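TIR-like domain-containing protein (Prevotella corporis, PDB 7EBD) is a bacterial STING protein whose prokaryotic STING domain, paired in a two-subunit assembly, holds the ligand C2E. Local coordinates at residues K48-L53 and N132-F137; N71-S76 and I84-K89. One frame throughout, in Å; residues are numbered along the deposited sequence.

Interaction 1: K48-L53 and N132-F137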
ATOM      1  N   LYS A  48       7.408 -11.456  -5.994  1.00 22.22           N
ATOM      2  CA  LYS A  48       6.691 -12.566  -6.608  1.00 18.04           C
ATOM      3  C   LYS A  48       5.402 -12.042  -7.225  1.00 15.15           C
ATOM      4  O   LYS A  48       4.553 -11.488  -6.520  1.00 15.33           O
ATOM      5  CB  LYS A  48       6.393 -13.659  -5.582  1.00 23.73           C
ATOM      6  CG  LYS A  48       5.519 -14.783  -6.112  1.00 29.55           C
ATOM      7  CD  LYS A  48       6.237 -15.590  -7.179  1.00 36.04           C
ATOM      8  CE  LYS A  48       5.360 -16.717  -7.698  1.00 33.75           C
ATOM      9  NZ  LYS A  48       6.059 -17.526  -8.736  1.00 37.20           N
HETATM   10  N   MSE A  49       5.262 -12.217  -8.535  1.00 13.19           N
HETATM   11  CA  MSE A  49       4.039 -11.840  -9.231  1.00 12.01           C
HETATM   12  C   MSE A  49       3.017 -12.963  -9.136  1.00 24.31           C
HETATM   13  O   MSE A  49       3.385 -14.136  -9.117  1.00 26.69           O
HETATM   14  CB  MSE A  49       4.326 -11.518 -10.701  1.00 22.17           C
HETATM   15  CG  MSE A  49       5.354 -10.423 -10.907  1.00 31.77           C
HETATM   16 SE   MSE A  49       4.755  -8.720 -10.184  1.00 45.72          SE
HETATM   17  CE  MSE A  49       3.321  -8.339 -11.437  1.00 24.16           C
ATOM     18  N   PRO A  50       1.736 -12.611  -9.050  1.00 27.86           N
ATOM     19  CA  PRO A  50       0.693 -13.641  -9.097  1.00 29.73           C
ATOM     20  C   PRO A  50       0.682 -14.325 -10.455  1.00 40.03           C
ATOM     21  O   PRO A  50       0.950 -13.706 -11.487  1.00 40.09           O
ATOM     22  CB  PRO A  50      -0.602 -12.857  -8.853  1.00 28.31           C
ATOM     23  CG  PRO A  50      -0.171 -11.544  -8.284  1.00 32.54           C
ATOM     24  CD  PRO A  50       1.177 -11.263  -8.861  1.00 25.08           C
ATOM     25  N   GLU A  51       0.380 -15.626 -10.441  1.00 57.98           N
ATOM     26  CA  GLU A  51       0.291 -16.381 -11.689  1.00 58.82           C
ATOM     27  C   GLU A  51      -0.705 -15.731 -12.642  1.00 55.33           C
ATOM     28  O   GLU A  51      -0.412 -15.528 -13.826  1.00 66.11           O
ATOM     29  CB  GLU A  51      -0.107 -17.826 -11.394  1.00 64.49           C
ATOM     30  CG  GLU A  51       1.007 -18.669 -10.800  1.00 78.90           C
ATOM     31  CD  GLU A  51       0.559 -20.082 -10.492  1.00 87.62           C
ATOM     32  OE1 GLU A  51      -0.476 -20.513 -11.044  1.00 90.10           O
ATOM     33  OE2 GLU A  51       1.238 -20.760  -9.693  1.00 89.99           O
ATOM     34  N   THR A  52      -1.886 -15.396 -12.137  1.00 47.66           N
ATOM     35  CA  THR A  52      -2.837 -14.552 -12.842  1.00 57.47           C
ATOM     36  C   THR A  52      -3.466 -13.610 -11.829  1.00 65.73           C
ATOM     37  O   THR A  52      -3.492 -13.890 -10.628  1.00 62.01           O
ATOM     38  CB  THR A  52      -3.919 -15.370 -13.562  1.00 62.24           C
ATOM     39  OG1 THR A  52      -4.820 -14.482 -14.236  1.00 61.10           O
ATOM     40  CG2 THR A  52      -4.702 -16.220 -12.568  1.00 55.65           C
ATOM     41  N   LEU A  53      -3.960 -12.475 -12.317  1.00 70.99           N
ATOM     42  CA  LEU A  53      -4.599 -11.505 -11.432  1.00 79.42           C
ATOM     43  C   LEU A  53      -5.978 -12.041 -11.079  1.00 84.29           C
ATOM     44  O   LEU A  53      -6.977 -11.761 -11.745  1.00 84.37           O
ATOM     45  CB  LEU A  53      -4.666 -10.130 -12.083  1.00 82.24           C
ATOM     46  CG  LEU A  53      -3.306  -9.444 -12.197  1.00 80.48           C
ATOM     47  CD1 LEU A  53      -3.438  -8.038 -12.762  1.00 82.52           C
ATOM     48  CD2 LEU A  53      -2.628  -9.421 -10.831  1.00 71.73           C
ATOM     49  N   ASN A 132      -0.740  -7.188 -20.222  1.00 34.34           N
ATOM     50  CA  ASN A 132      -0.099  -5.913 -20.531  1.00 31.58           C
ATOM     51  C   ASN A 132       0.103  -5.080 -19.272  1.00 30.24           C
ATOM     52  O   ASN A 132       1.174  -4.496 -19.071  1.00 30.75           O
ATOM     53  CB  ASN A 132      -0.924  -5.141 -21.560  1.00 37.38           C
ATOM     54  CG  ASN A 132      -0.927  -5.807 -22.921  1.00 58.19           C
ATOM     55  OD1 ASN A 132      -0.054  -6.619 -23.231  1.00 59.75           O
ATOM     56  ND2 ASN A 132      -1.912  -5.465 -23.746  1.00 58.85           N
ATOM     57  N   GLU A 133      -0.918  -5.014 -18.411  1.00 26.22           N
ATOM     58  CA  GLU A 133      -0.769  -4.291 -17.151  1.00 32.46           C
ATOM     59  C   GLU A 133       0.319  -4.914 -16.284  1.00 34.13           C
ATOM     60  O   GLU A 133       1.118  -4.198 -15.671  1.00 28.87           O
ATOM     61  CB  GLU A 133      -2.101  -4.247 -16.402  1.00 23.65           C
ATOM     62  CG  GLU A 133      -3.088  -3.234 -16.960  1.00 37.76           C
ATOM     63  CD  GLU A 133      -2.651  -1.799 -16.721  1.00 43.41           C
ATOM     64  OE1 GLU A 133      -2.977  -1.248 -15.649  1.00 51.81           O
ATOM     65  OE2 GLU A 133      -1.980  -1.223 -17.604  1.00 43.74           O
HETATM   66  N   MSE A 134       0.371  -6.243 -16.231  1.00 37.63           N
HETATM   67  CA  MSE A 134       1.409  -6.947 -15.483  1.00 38.10           C
HETATM   68  C   MSE A 134       2.809  -6.619 -15.995  1.00 39.25           C
HETATM   69  O   MSE A 134       3.717  -6.313 -15.213  1.00 32.79           O
HETATM   70  CB  MSE A 134       1.185  -8.459 -15.557  1.00 62.58           C
HETATM   71  CG  MSE A 134      -0.046  -8.937 -14.820  1.00 91.19           C
HETATM   72 SE   MSE A 134       0.134  -8.738 -12.899  1.00120.78          SE
HETATM   73  CE  MSE A 134       0.598 -10.576 -12.451  1.00117.92           C
ATOM     74  N   ASN A 135       2.974  -6.688 -17.318  1.00 30.03           N
ATOM     75  CA  ASN A 135       4.279  -6.437 -17.916  1.00 34.25           C
ATOM     76  C   ASN A 135       4.707  -4.992 -17.716  1.00 29.98           C
ATOM     77  O   ASN A 135       5.882  -4.724 -17.441  1.00 30.86           O
ATOM     78  CB  ASN A 135       4.255  -6.787 -19.403  1.00 37.53           C
ATOM     79  CG  ASN A 135       4.031  -8.265 -19.648  1.00 44.84           C
ATOM     80  OD1 ASN A 135       4.400  -9.104 -18.826  1.00 42.69           O
ATOM     81  ND2 ASN A 135       3.430  -8.592 -20.786  1.00 44.39           N
ATOM     82  N   ASN A 136       3.769  -4.048 -17.826  1.00 21.28           N
ATOM     83  CA  ASN A 136       4.115  -2.651 -17.588  1.00 19.41           C
ATOM     84  C   ASN A 136       4.475  -2.411 -16.128  1.00 18.05           C
ATOM     85  O   ASN A 136       5.413  -1.660 -15.832  1.00 21.36           O
ATOM     86  CB  ASN A 136       2.965  -1.741 -18.013  1.00 20.93           C
ATOM     87  CG  ASN A 136       3.311  -0.273 -17.881  1.00 28.72           C
ATOM     88  OD1 ASN A 136       4.099   0.261 -18.661  1.00 31.00           O
ATOM     89  ND2 ASN A 136       2.727   0.388 -16.887  1.00 27.97           N
ATOM     90  N   PHE A 137       3.739  -3.032 -15.201  1.00 20.65           N
ATOM     91  CA  PHE A 137       4.087  -2.934 -13.788  1.00 24.26           C
ATOM     92  C   PHE A 137       5.504  -3.437 -13.548  1.00 32.41           C
ATOM     93  O   PHE A 137       6.311  -2.771 -12.889  1.00 32.06           O
ATOM     94  CB  PHE A 137       3.074  -3.718 -12.948  1.00 23.07           C
ATOM     95  CG  PHE A 137       3.427  -3.809 -11.486  1.00 20.95           C
ATOM     96  CD1 PHE A 137       3.009  -2.834 -10.597  1.00 17.51           C
ATOM     97  CD2 PHE A 137       4.158  -4.882 -10.998  1.00 23.14           C
ATOM     98  CE1 PHE A 137       3.324  -2.920  -9.254  1.00 19.88           C
ATOM     99  CE2 PHE A 137       4.478  -4.971  -9.656  1.00 20.84           C
ATOM    100  CZ  PHE A 137       4.059  -3.988  -8.783  1.00 21.59           C
TER
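Two selenomethionines, M49 from the loop and M134 from the helix, lie alongside each other, running in opposite senses, with M49 CE 3.5 Å from M134 SE. M134 reaches in from the helix between L53, P50 and M49. Its chain bends at chi2 (-68°) and again at chi3 (-100°), which carries the selenium against L53 and the methyl group on to P50. There M134 CE sits 3.3 Å from P50 O and 3.7 Å from P50 CD. The whole isobutyl fork of L53 (CG, CD1 and CD2) rests against the selenium, CD2 lying 3.5 Å from M134 SE, although this leucine is not sharply ordered. One turn further along the helix, F137 meets the same methyl of M49: M49 CE reaches F137 CD2 at 3.6 Å, and M49 SE stands 4.9 Å from the ring centroid in an oblique Met-aromatic contact. The same phenylalanine also packs on Y14 of the C2E pocket. Both selenomethionines are methionines labelled with selenium, and no hydrogen bond crosses between the two segments. Their contact therefore rests on dispersion and shape fit, while a polar tie to the same helix comes from just outside them, where T52 OG1 bonds to E130 OE2.

Interaction 2: N71-S76 and I84-K89; sequences NETQMS and IHIVSK. With C2E (9,9'-[(2R,3R,3aS,5S,7aR,9R,10R,10aS,12S,14aR)-3,5,10,12-tetrahydroxy-5,12-dioxidooctahydro-2H,7H-difuro[3,2-d:3',2'-j][1,3,7,9,2,8]tetraoxadiphosphacyclododecine-2,9-diyl]bis(2-amino-1,9-dihydro-6H-purin-6-one)), chain E; ACT (acetate ion), chain C.
N71, T73 and M75 each exchange a pair of backbone hydrogen bonds with S88, I86 and I84 respectively, all six at 2.9 Å between N and O, in an antiparallel pairing whose short strand axes run at 138° to each other. On the face that carries T73, M75, I84, I86 and S88, T73 OG1 donates to S88 OG at 2.9 Å, and S88 OG in turn donates to oxygen O of an acetate ion, probably from the crystallisation liquor, at 2.7 Å. I86 is packed tightly beside it. A chi1 of 48° wedges CG1 between its own N and C, and I86 CD1 ends 3.2 Å from T73 OG1. The extended M75 runs nearly perpendicular to I86, its CE 3.5 Å from I86 CD1, and both lean on V97 of the next strand. The two strands make a beta hairpin at the edge of the mixed sheet, consistent with the lid that closes over the ligand in STING proteins; its connection carries R80 and Y82 of the C2E pocket. H85 supplies the hairpin's backbone contact with the ligand: H85 O accepts a hydrogen bond from C2E N1 at 2.6 Å and a weak one from C2E N2, while H85 N gives a weak bond to C2E O6. I84 CG2 backs that same O6 at 3.4 Å. On the other face, Q74 lies alongside H85, its amide plane 88° from the imidazole and its OE1 3.2 Å from H85 CE1. H85 NE2 is hydrogen-bonded to H85 NE2 of the second subunit, and the two rings meet. E72 folds its carboxylate over V87 CG1, with OE1 bonded to N81 ND2 of the second subunit.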
ATOM      1  N   ASN A  71       8.654 -17.534   7.171  1.00 32.10           N
ATOM      2  CA  ASN A  71       8.180 -17.141   8.486  1.00 38.83           C
ATOM      3  C   ASN A  71       8.061 -15.624   8.550  1.00 30.21           C
ATOM      4  O   ASN A  71       8.730 -14.889   7.815  1.00 24.47           O
ATOM      5  CB  ASN A  71       9.106 -17.653   9.598  1.00 48.67           C
ATOM      6  CG  ASN A  71      10.519 -17.137   9.465  1.00 59.87           C
ATOM      7  OD1 ASN A  71      11.367 -17.763   8.828  1.00 67.91           O
ATOM      8  ND2 ASN A  71      10.784 -15.988  10.075  1.00 55.05           N
ATOM      9  N   GLU A  72       7.192 -15.168   9.449  1.00 35.13           N
ATOM     10  CA  GLU A  72       6.871 -13.753   9.560  1.00 38.50           C
ATOM     11  C   GLU A  72       7.959 -13.024  10.335  1.00 43.45           C
ATOM     12  O   GLU A  72       8.325 -13.435  11.441  1.00 49.89           O
ATOM     13  CB  GLU A  72       5.524 -13.584  10.259  1.00 46.39           C
ATOM     14  CG  GLU A  72       4.364 -14.169   9.476  1.00 51.46           C
ATOM     15  CD  GLU A  72       3.941 -13.314   8.306  1.00 60.13           C
ATOM     16  OE1 GLU A  72       3.186 -13.824   7.454  1.00 57.63           O
ATOM     17  OE2 GLU A  72       4.373 -12.146   8.226  1.00 64.76           O
ATOM     18  N   THR A  73       8.476 -11.938   9.757  1.00 39.74           N
ATOM     19  CA  THR A  73       9.470 -11.098  10.411  1.00 29.44           C
ATOM     20  C   THR A  73       9.147  -9.640  10.110  1.00 35.33           C
ATOM     21  O   THR A  73       8.187  -9.329   9.397  1.00 39.48           O
ATOM     22  CB  THR A  73      10.895 -11.449   9.957  1.00 43.80           C
ATOM     23  OG1 THR A  73      10.927 -11.578   8.531  1.00 41.79           O
ATOM     24  CG2 THR A  73      11.365 -12.748  10.596  1.00 48.94           C
ATOM     25  N   GLN A  74       9.962  -8.736  10.652  1.00 34.85           N
ATOM     26  CA  GLN A  74       9.756  -7.315  10.417  1.00 37.76           C
ATOM     27  C   GLN A  74      11.098  -6.596  10.396  1.00 41.85           C
ATOM     28  O   GLN A  74      12.093  -7.068  10.952  1.00 44.76           O
ATOM     29  CB  GLN A  74       8.828  -6.696  11.470  1.00 34.32           C
ATOM     30  CG  GLN A  74       9.337  -6.784  12.896  1.00 35.95           C
ATOM     31  CD  GLN A  74       8.364  -6.176  13.889  1.00 53.75           C
ATOM     32  OE1 GLN A  74       7.173  -6.486  13.877  1.00 51.93           O
ATOM     33  NE2 GLN A  74       8.867  -5.297  14.750  1.00 53.73           N
HETATM   34  N   MSE A  75      11.100  -5.443   9.734  1.00 48.47           N
HETATM   35  CA  MSE A  75      12.260  -4.568   9.639  1.00 44.31           C
HETATM   36  C   MSE A  75      11.945  -3.217  10.271  1.00 49.23           C
HETATM   37  O   MSE A  75      10.918  -2.609   9.964  1.00 46.77           O
HETATM   38  CB  MSE A  75      12.672  -4.361   8.178  1.00 39.33           C
HETATM   39  CG  MSE A  75      12.805  -5.624   7.340  1.00 52.63           C
HETATM   40 SE   MSE A  75      12.969  -5.169   5.443  1.00 58.90          SE
HETATM   41  CE  MSE A  75      13.508  -6.897   4.721  1.00 56.17           C
ATOM     42  N   SER A  76      12.824  -2.738  11.146  1.00 48.65           N
ATOM     43  CA  SER A  76      12.670  -1.421  11.749  1.00 52.95           C
ATOM     44  C   SER A  76      13.280  -0.374  10.822  1.00 58.72           C
ATOM     45  O   SER A  76      14.488  -0.398  10.562  1.00 75.11           O
ATOM     46  CB  SER A  76      13.324  -1.373  13.128  1.00 71.79           C
ATOM     47  OG  SER A  76      12.566  -2.106  14.075  1.00 85.16           O
ATOM     48  N   ILE A  84       8.270  -2.482   8.782  1.00 32.26           N
ATOM     49  CA  ILE A  84       7.858  -3.145   7.550  1.00 26.63           C
ATOM     50  C   ILE A  84       7.737  -4.636   7.827  1.00 23.34           C
ATOM     51  O   ILE A  84       8.730  -5.297   8.144  1.00 31.91           O
ATOM     52  CB  ILE A  84       8.863  -2.880   6.421  1.00 35.64           C
ATOM     53  CG1 ILE A  84       9.142  -1.383   6.298  1.00 39.12           C
ATOM     54  CG2 ILE A  84       8.353  -3.455   5.104  1.00 29.61           C
ATOM     55  CD1 ILE A  84      10.350  -1.068   5.459  1.00 46.08           C
ATOM     56  N   HIS A  85       6.529  -5.174   7.702  1.00 18.99           N
ATOM     57  CA  HIS A  85       6.310  -6.592   7.930  1.00 15.58           C
ATOM     58  C   HIS A  85       6.558  -7.375   6.647  1.00 19.32           C
ATOM     59  O   HIS A  85       6.143  -6.963   5.560  1.00 13.91           O
ATOM     60  CB  HIS A  85       4.896  -6.845   8.449  1.00 25.54           C
ATOM     61  CG  HIS A  85       4.663  -6.331   9.836  1.00 44.08           C
ATOM     62  ND1 HIS A  85       4.879  -7.098  10.961  1.00 51.36           N
ATOM     63  CD2 HIS A  85       4.237  -5.125  10.282  1.00 50.98           C
ATOM     64  CE1 HIS A  85       4.595  -6.388  12.039  1.00 49.96           C
ATOM     65  NE2 HIS A  85       4.202  -5.187  11.654  1.00 47.26           N
ATOM     66  N   ILE A  86       7.247  -8.507   6.781  1.00 21.34           N
ATOM     67  CA  ILE A  86       7.699  -9.299   5.646  1.00 28.48           C
ATOM     68  C   ILE A  86       7.612 -10.777   6.006  1.00 13.98           C
ATOM     69  O   ILE A  86       7.411 -11.154   7.162  1.00 27.79           O
ATOM     70  CB  ILE A  86       9.145  -8.951   5.242  1.00 30.09           C
ATOM     71  CG1 ILE A  86      10.030  -8.925   6.490  1.00 36.20           C
ATOM     72  CG2 ILE A  86       9.196  -7.626   4.500  1.00 26.88           C
ATOM     73  CD1 ILE A  86      11.458  -9.331   6.248  1.00 35.55           C
ATOM     74  N   VAL A  87       7.790 -11.611   4.987  1.00 18.20           N
ATOM     75  CA  VAL A  87       8.001 -13.042   5.156  1.00 20.80           C
ATOM     76  C   VAL A  87       9.379 -13.372   4.604  1.00 25.44           C
ATOM     77  O   VAL A  87       9.786 -12.841   3.563  1.00 24.41           O
ATOM     78  CB  VAL A  87       6.909 -13.878   4.459  1.00 22.37           C
ATOM     79  CG1 VAL A  87       5.623 -13.838   5.265  1.00 29.46           C
ATOM     80  CG2 VAL A  87       6.665 -13.361   3.056  1.00 21.70           C
ATOM     81  N   SER A  88      10.108 -14.229   5.312  1.00 25.02           N
ATOM     82  CA  SER A  88      11.493 -14.480   4.949  1.00 24.04           C
ATOM     83  C   SER A  88      11.885 -15.899   5.328  1.00 30.93           C
ATOM     84  O   SER A  88      11.123 -16.640   5.954  1.00 27.81           O
ATOM     85  CB  SER A  88      12.437 -13.474   5.615  1.00 19.25           C
ATOM     86  OG  SER A  88      12.385 -13.592   7.025  1.00 23.31           O
ATOM     87  N   LYS A  89      13.098 -16.263   4.925  1.00 31.78           N
ATOM     88  CA  LYS A  89      13.695 -17.537   5.289  1.00 19.50           C
ATOM     89  C   LYS A  89      15.209 -17.390   5.239  1.00 18.23           C
ATOM     90  O   LYS A  89      15.748 -16.375   4.782  1.00 30.70           O
ATOM     91  CB  LYS A  89      13.223 -18.671   4.370  1.00 13.36           C
ATOM     92  CG  LYS A  89      13.802 -18.617   2.969  1.00 20.32           C
ATOM     93  CD  LYS A  89      13.206 -19.694   2.077  1.00 38.06           C
ATOM     94  CE  LYS A  89      14.140 -20.886   1.952  1.00 54.87           C
ATOM     95  NZ  LYS A  89      13.724 -21.803   0.854  1.00 56.11           N
TER
HETATM   96  P1  C2E E 402       1.424   2.328   0.682  1.00 14.68           P
HETATM   97  O2P C2E E 402       1.905   2.764   2.045  1.00 19.33           O
HETATM   98  O1P C2E E 402       2.034   3.313  -0.278  1.00 15.14           O
HETATM   99  O5' C2E E 402       2.022   0.882   0.192  1.00 16.10           O
HETATM  100  C5' C2E E 402       1.935   0.574  -1.164  1.00  4.91           C
HETATM  101  C4' C2E E 402       2.130  -0.958  -1.348  1.00  9.30           C
HETATM  102  O4' C2E E 402       3.323  -1.301  -0.947  1.00 10.59           O
HETATM  103  C3' C2E E 402       1.154  -1.742  -0.444  1.00  5.68           C
HETATM  104  O3' C2E E 402       0.007  -1.978  -1.115  1.00 19.97           O
HETATM  105  C2' C2E E 402       1.927  -3.046  -0.182  1.00 10.14           C
HETATM  106  O2' C2E E 402       1.765  -3.989  -1.330  1.00  9.45           O
HETATM  107  C1' C2E E 402       3.182  -2.681  -0.109  1.00 10.34           C
HETATM  108  N9  C2E E 402       3.564  -2.477   1.261  1.00 18.19           N
HETATM  109  C8  C2E E 402       3.527  -1.282   1.869  1.00 16.20           C
HETATM  110  N7  C2E E 402       3.954  -1.530   3.127  1.00 13.64           N
HETATM  111  C5  C2E E 402       4.232  -2.835   3.244  1.00 21.38           C
HETATM  112  C6  C2E E 402       4.745  -3.682   4.416  1.00 24.14           C
HETATM  113  O6  C2E E 402       4.971  -3.181   5.464  1.00 17.95           O
HETATM  114  N1  C2E E 402       4.953  -5.085   4.243  1.00 26.17           N
HETATM  115  C2  C2E E 402       4.681  -5.707   2.975  1.00 23.41           C
HETATM  116  N2  C2E E 402       4.891  -7.131   2.798  1.00 25.77           N
HETATM  117  N3  C2E E 402       4.192  -4.901   1.859  1.00 17.62           N
HETATM  118  C4  C2E E 402       3.982  -3.442   2.049  1.00  5.51           C
HETATM  119  P11 C2E E 402      -1.254  -2.405  -0.116  1.00 13.00           P
HETATM  120  O21 C2E E 402      -1.081  -3.689   0.660  1.00 18.12           O
HETATM  121  O11 C2E E 402      -2.430  -2.651  -1.031  1.00 11.82           O
HETATM  122  O5A C2E E 402      -1.614  -1.061   0.769  1.00 19.35           O
HETATM  123  C5A C2E E 402      -2.238  -0.086  -0.022  1.00 10.63           C
HETATM  124  C4A C2E E 402      -2.417   1.153   0.765  1.00 12.09           C
HETATM  125  O4A C2E E 402      -3.219   0.943   1.774  1.00 16.73           O
HETATM  126  C3A C2E E 402      -0.958   1.648   1.434  1.00 12.98           C
HETATM  127  O3A C2E E 402      -0.206   2.495   0.449  1.00 16.94           O
HETATM  128  C2A C2E E 402      -1.258   2.310   2.417  1.00 17.59           C
HETATM  129  O2A C2E E 402      -1.611   3.722   2.034  1.00  6.43           O
HETATM  130  C1A C2E E 402      -2.578   1.572   2.987  1.00 11.68           C
HETATM  131  N91 C2E E 402      -2.239   0.655   3.859  1.00 22.29           N
HETATM  132  C81 C2E E 402      -2.051  -0.669   3.708  1.00  8.66           C
HETATM  133  N71 C2E E 402      -1.712  -1.159   4.916  1.00 15.59           N
HETATM  134  C51 C2E E 402      -1.699  -0.148   5.780  1.00 18.04           C
HETATM  135  C61 C2E E 402      -1.393  -0.100   7.275  1.00 15.63           C
HETATM  136  O61 C2E E 402      -1.105  -1.091   7.850  1.00 19.94           O
HETATM  137  N11 C2E E 402      -1.451   1.142   7.978  1.00 17.44           N
HETATM  138  C21 C2E E 402      -1.800   2.349   7.273  1.00 14.72           C
HETATM  139  N21 C2E E 402      -1.860   3.612   7.986  1.00 21.54           N
HETATM  140  N31 C2E E 402      -2.093   2.298   5.845  1.00 16.03           N
HETATM  141  C41 C2E E 402      -2.031   0.996   5.121  1.00  5.22           C
HETATM  142  C   ACT C 401      13.804 -15.675   9.753  1.00 51.76           C
HETATM  143  O   ACT C 401      13.387 -15.636   8.561  1.00 54.29           O
HETATM  144  OXT ACT C 401      13.138 -15.638  10.826  1.00 56.31           O
HETATM  145  CH3 ACT C 401      15.350 -15.785   9.905  1.00 44.00           C

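In the fold
Both contacts belong to one prokaryotic STING domain, yet their centres lie 23 Å apart on opposite sides of the chain's centre, and their nearest atoms stay about 9 Å apart. Along the chain, segment 48-53 comes first, then helix 57-67 and the hairpin of interaction 2, and last helix 124-146 with 132-137. The mixed sheet links them: 71-75 is one of its outermost strands, while loop 48-53 leaves strand 42-47 nearer the other edge. Helix 6-28 is shared, touching F137 in interaction 1 and I84, I86 and M75 in interaction 2. Interaction 1 is buried packing whose F137 side chain comes within about 8 Å of C2E; interaction 2 touches C2E and the second subunit directly.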